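Local coordinates for phosphogluconate dehydrogenase NAD-binding putative C-terminal domain-containing protein (Sinorhizobium meliloti, PDB 4EZB) that is of uncharacterised function but may act as an oxidoreductase, with a probable Rossmann-type nucleotide-binding region and a helical C-terminal part, at residues R239-E251 with G295-P307. Numbering follows the deposited sequence.
Sequences RDVADYYLSRTFE and GLSVNDGYRGFVP
Asp-243 reaches from helix 239-251 to the backbone at Gly-301 and Tyr-302, where its OD1 takes the backbone N-H of Tyr-302 at 2.8 Å, nearly along the carboxylate C-O axis and fairly straight (159°). Two waters extend this grip: one donates to OD1 and is held weakly by Arg-303 N, while the second bridges OD2 to Arg-303 NH1, so the opposite charges meet through solvent. Gly-301 CA lies 3.1 Å from Asp-243 OD1, and the backbones approach closely here. One turn earlier, the extended Arg-239 side chain crosses Tyr-302 at a slant, CB and CG against CE1, its NE making a weak, bent bond to OH (3.2 Å) near the guanidinium plane. Glu-223 joins the two, its OE1 in a salt bridge with Arg-239 NH2 and its OE2 hydrogen-bonded to the Tyr-302 hydroxyl; Asp-227 gives NH2 a second salt bridge. A chi1 of 78° puts Tyr-302 CG between the backbone N and the carbonyl carbon, turning the ring toward Arg-239, while Leu-246 CD2 packs on its CB at 3.9 Å. The Phe-305 ring has the Leu-246 backbone over one face and touches Phe-250 CB with CE1; the two rings pair obliquely. Phe-250 pushes into the 296-298 loop, where Leu-296 CB sits off-centre above the ring in a CH-pi contact and Val-298 CG1 meets CD2 at 3.5 Å. The axes of segments 239-251 and 301-307 approach to 8.3 Å and cross at 54°. In this helical C-terminal part, helix 190-218 packs against Leu-246 and Val-306, helix 222-232 against Arg-239 and Tyr-302, and Met-291 of helix 275-291 touches Leu-296 and Phe-305, all helices that follow the sheet in sequence.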
# COMPACT_ATOMS: atom_id res chain seq x y z
N ARG A 239 -8.71 -3.34 11.65
CA ARG A 239 -9.17 -2.21 12.44
C ARG A 239 -8.07 -1.79 13.43
O ARG A 239 -7.79 -0.60 13.57
CB ARG A 239 -10.53 -2.51 13.10
CG ARG A 239 -11.66 -2.49 12.06
CD ARG A 239 -12.95 -3.05 12.63
NE ARG A 239 -14.09 -2.85 11.73
CZ ARG A 239 -14.41 -3.66 10.73
NH1 ARG A 239 -13.67 -4.72 10.44
NH2 ARG A 239 -15.47 -3.39 9.98
N ASP A 240 -7.44 -2.77 14.08
CA ASP A 240 -6.22 -2.53 14.87
C ASP A 240 -5.14 -1.90 14.01
O ASP A 240 -4.47 -0.97 14.45
CB ASP A 240 -5.67 -3.83 15.46
CG ASP A 240 -6.59 -4.43 16.50
OD1 ASP A 240 -7.51 -3.76 17.01
OD2 ASP A 240 -6.37 -5.62 16.83
N VAL A 241 -4.95 -2.37 12.79
CA VAL A 241 -3.97 -1.74 11.91
C VAL A 241 -4.27 -0.28 11.62
O VAL A 241 -3.37 0.57 11.61
CB VAL A 241 -3.77 -2.54 10.59
CG1 VAL A 241 -2.89 -1.77 9.60
CG2 VAL A 241 -3.18 -3.91 10.91
N ALA A 242 -5.54 0.01 11.36
CA ALA A 242 -5.96 1.39 11.02
C ALA A 242 -5.92 2.30 12.24
O ALA A 242 -5.54 3.45 12.13
CB ALA A 242 -7.35 1.40 10.39
N ASP A 243 -6.33 1.77 13.40
CA ASP A 243 -6.19 2.46 14.67
C ASP A 243 -4.73 2.85 14.85
O ASP A 243 -4.39 4.03 14.94
CB ASP A 243 -6.64 1.56 15.84
CG ASP A 243 -8.16 1.54 16.02
OD1 ASP A 243 -8.83 2.46 15.50
OD2 ASP A 243 -8.67 0.61 16.69
N TYR A 244 -3.86 1.83 14.84
CA TYR A 244 -2.45 2.03 15.11
C TYR A 244 -1.76 3.01 14.17
O TYR A 244 -1.07 3.92 14.63
CB TYR A 244 -1.69 0.69 15.13
CG TYR A 244 -0.22 0.83 15.50
CD1 TYR A 244 0.73 1.18 14.53
CD2 TYR A 244 0.21 0.66 16.82
CE1 TYR A 244 2.07 1.34 14.86
CE2 TYR A 244 1.56 0.80 17.16
CZ TYR A 244 2.48 1.14 16.17
OH TYR A 244 3.81 1.30 16.49
N TYR A 245 -1.90 2.80 12.86
CA TYR A 245 -1.16 3.59 11.86
C TYR A 245 -1.69 4.99 11.57
O TYR A 245 -0.93 5.90 11.20
CB TYR A 245 -0.96 2.78 10.56
CG TYR A 245 0.16 1.78 10.76
CD1 TYR A 245 1.50 2.19 10.67
CD2 TYR A 245 -0.10 0.47 11.13
CE1 TYR A 245 2.54 1.32 10.90
CE2 TYR A 245 0.94 -0.42 11.37
CZ TYR A 245 2.25 -0.00 11.25
OH TYR A 245 3.29 -0.88 11.50
N LEU A 246 -3.01 5.16 11.70
CA LEU A 246 -3.57 6.48 11.59
C LEU A 246 -3.17 7.32 12.81
O LEU A 246 -2.96 8.52 12.69
CB LEU A 246 -5.10 6.39 11.45
CG LEU A 246 -5.77 6.49 10.07
CD1 LEU A 246 -4.88 6.17 8.89
CD2 LEU A 246 -7.03 5.64 10.03
N SER A 247 -3.04 6.70 13.99
CA SER A 247 -2.59 7.46 15.17
C SER A 247 -1.13 7.85 15.03
O SER A 247 -0.70 8.90 15.51
CB SER A 247 -2.84 6.70 16.45
OG SER A 247 -1.85 5.72 16.60
N ARG A 248 -0.37 7.03 14.32
CA ARG A 248 0.98 7.36 13.92
C ARG A 248 1.02 8.57 12.97
O ARG A 248 1.88 9.45 13.12
CB ARG A 248 1.63 6.13 13.25
CG ARG A 248 2.94 5.69 13.87
CD ARG A 248 2.80 5.11 15.27
NE ARG A 248 3.98 5.47 16.07
CZ ARG A 248 5.17 4.86 16.01
NH1 ARG A 248 5.36 3.82 15.19
NH2 ARG A 248 6.17 5.28 16.77
N THR A 249 0.11 8.62 12.00
CA THR A 249 -0.03 9.80 11.11
C THR A 249 -0.41 11.04 11.92
O THR A 249 0.11 12.13 11.67
CB THR A 249 -1.10 9.61 10.02
OG1 THR A 249 -0.96 8.31 9.42
CG2 THR A 249 -0.99 10.69 8.93
N PHE A 250 -1.31 10.88 12.89
CA PHE A 250 -1.73 11.99 13.75
C PHE A 250 -0.52 12.57 14.50
O PHE A 250 -0.15 13.73 14.31
CB PHE A 250 -2.84 11.54 14.73
CG PHE A 250 -3.26 12.61 15.71
CD1 PHE A 250 -3.70 13.86 15.27
CD2 PHE A 250 -3.26 12.36 17.07
CE1 PHE A 250 -4.09 14.85 16.16
CE2 PHE A 250 -3.66 13.34 17.98
CZ PHE A 250 -4.07 14.58 17.52
N GLU A 251 0.11 11.72 15.31
CA GLU A 251 1.19 12.12 16.19
C GLU A 251 2.48 12.50 15.44
O GLU A 251 2.93 13.62 15.53
CB GLU A 251 1.46 11.04 17.24
CG GLU A 251 1.86 11.59 18.59
CD GLU A 251 2.37 10.53 19.55
OE1 GLU A 251 2.40 9.33 19.18
OE2 GLU A 251 2.75 10.90 20.68
N GLY A 295 -9.20 18.70 17.50
CA GLY A 295 -9.64 18.15 18.79
C GLY A 295 -9.52 16.65 18.89
O GLY A 295 -10.18 16.02 19.72
N LEU A 296 -8.69 16.07 18.01
CA LEU A 296 -8.42 14.64 18.00
C LEU A 296 -7.37 14.30 19.03
O LEU A 296 -6.59 15.16 19.42
CB LEU A 296 -7.88 14.22 16.64
CG LEU A 296 -8.84 14.26 15.45
CD1 LEU A 296 -8.05 14.09 14.16
CD2 LEU A 296 -9.89 13.17 15.62
N SER A 297 -7.34 13.03 19.44
CA SER A 297 -6.37 12.49 20.39
C SER A 297 -5.74 11.22 19.79
O SER A 297 -6.43 10.49 19.06
CB SER A 297 -7.08 12.20 21.72
OG SER A 297 -6.39 11.24 22.50
N VAL A 298 -4.46 10.94 20.09
CA VAL A 298 -3.78 9.74 19.55
C VAL A 298 -4.53 8.45 19.91
O VAL A 298 -4.38 7.41 19.27
CB VAL A 298 -2.29 9.62 19.99
CG1 VAL A 298 -1.52 10.91 19.70
CG2 VAL A 298 -2.18 9.28 21.47
N ASN A 299 -5.35 8.57 20.94
CA ASN A 299 -6.15 7.50 21.49
C ASN A 299 -7.46 7.25 20.73
O ASN A 299 -8.17 6.28 21.01
CB ASN A 299 -6.48 7.87 22.95
CG ASN A 299 -6.78 6.66 23.81
OD1 ASN A 299 -6.49 5.53 23.42
ND2 ASN A 299 -7.35 6.90 24.99
N ASP A 300 -7.78 8.10 19.75
CA ASP A 300 -9.13 8.17 19.17
C ASP A 300 -9.56 7.09 18.15
O ASP A 300 -10.77 6.92 17.90
CB ASP A 300 -9.38 9.56 18.57
CG ASP A 300 -9.82 10.58 19.61
OD1 ASP A 300 -10.50 10.18 20.58
OD2 ASP A 300 -9.49 11.77 19.46
N GLY A 301 -8.59 6.37 17.58
CA GLY A 301 -8.87 5.31 16.61
C GLY A 301 -9.35 5.82 15.26
O GLY A 301 -9.55 7.04 15.07
N TYR A 302 -9.55 4.90 14.31
CA TYR A 302 -10.05 5.24 12.97
C TYR A 302 -11.48 5.80 13.02
O TYR A 302 -11.78 6.78 12.32
CB TYR A 302 -9.95 4.04 11.99
CG TYR A 302 -11.04 3.00 12.17
CD1 TYR A 302 -10.85 1.92 13.03
CD2 TYR A 302 -12.26 3.11 11.50
CE1 TYR A 302 -11.84 0.98 13.20
CE2 TYR A 302 -13.26 2.17 11.67
CZ TYR A 302 -13.05 1.10 12.52
OH TYR A 302 -14.04 0.16 12.69
N ARG A 303 -12.34 5.22 13.86
CA ARG A 303 -13.68 5.77 14.07
C ARG A 303 -13.60 7.27 14.34
O ARG A 303 -14.43 8.02 13.86
CB ARG A 303 -14.43 5.04 15.18
CG ARG A 303 -14.83 3.63 14.79
CD ARG A 303 -15.32 2.85 16.00
NE ARG A 303 -15.73 1.48 15.67
CZ ARG A 303 -14.94 0.40 15.70
NH1 ARG A 303 -13.65 0.50 16.04
NH2 ARG A 303 -15.43 -0.79 15.36
N GLY A 304 -12.57 7.69 15.07
CA GLY A 304 -12.28 9.11 15.31
C GLY A 304 -11.61 9.84 14.15
O GLY A 304 -12.12 10.86 13.70
N PHE A 305 -10.49 9.32 13.63
CA PHE A 305 -9.71 10.03 12.59
C PHE A 305 -10.40 10.14 11.21
O PHE A 305 -10.29 11.17 10.51
CB PHE A 305 -8.32 9.39 12.37
CG PHE A 305 -7.51 9.23 13.63
CD1 PHE A 305 -7.07 10.33 14.35
CD2 PHE A 305 -7.16 7.96 14.08
CE1 PHE A 305 -6.31 10.16 15.51
CE2 PHE A 305 -6.41 7.78 15.24
CZ PHE A 305 -5.99 8.89 15.96
N VAL A 306 -11.05 9.05 10.81
CA VAL A 306 -11.53 8.91 9.45
C VAL A 306 -12.55 9.99 9.09
O VAL A 306 -12.44 10.61 8.02
CB VAL A 306 -11.98 7.45 9.12
CG1 VAL A 306 -12.68 7.37 7.78
CG2 VAL A 306 -10.77 6.53 9.09
N PRO A 307 -13.53 10.27 9.98
CA PRO A 307 -14.49 11.34 9.61
C PRO A 307 -13.82 12.69 9.48
O PRO A 307 -14.23 13.53 8.65
CB PRO A 307 -15.50 11.32 10.76
CG PRO A 307 -15.45 9.91 11.25
CD PRO A 307 -14.01 9.48 11.13
O HOH W 1 -11.41 3.03 16.21
O HOH W 2 -11.00 -0.89 16.45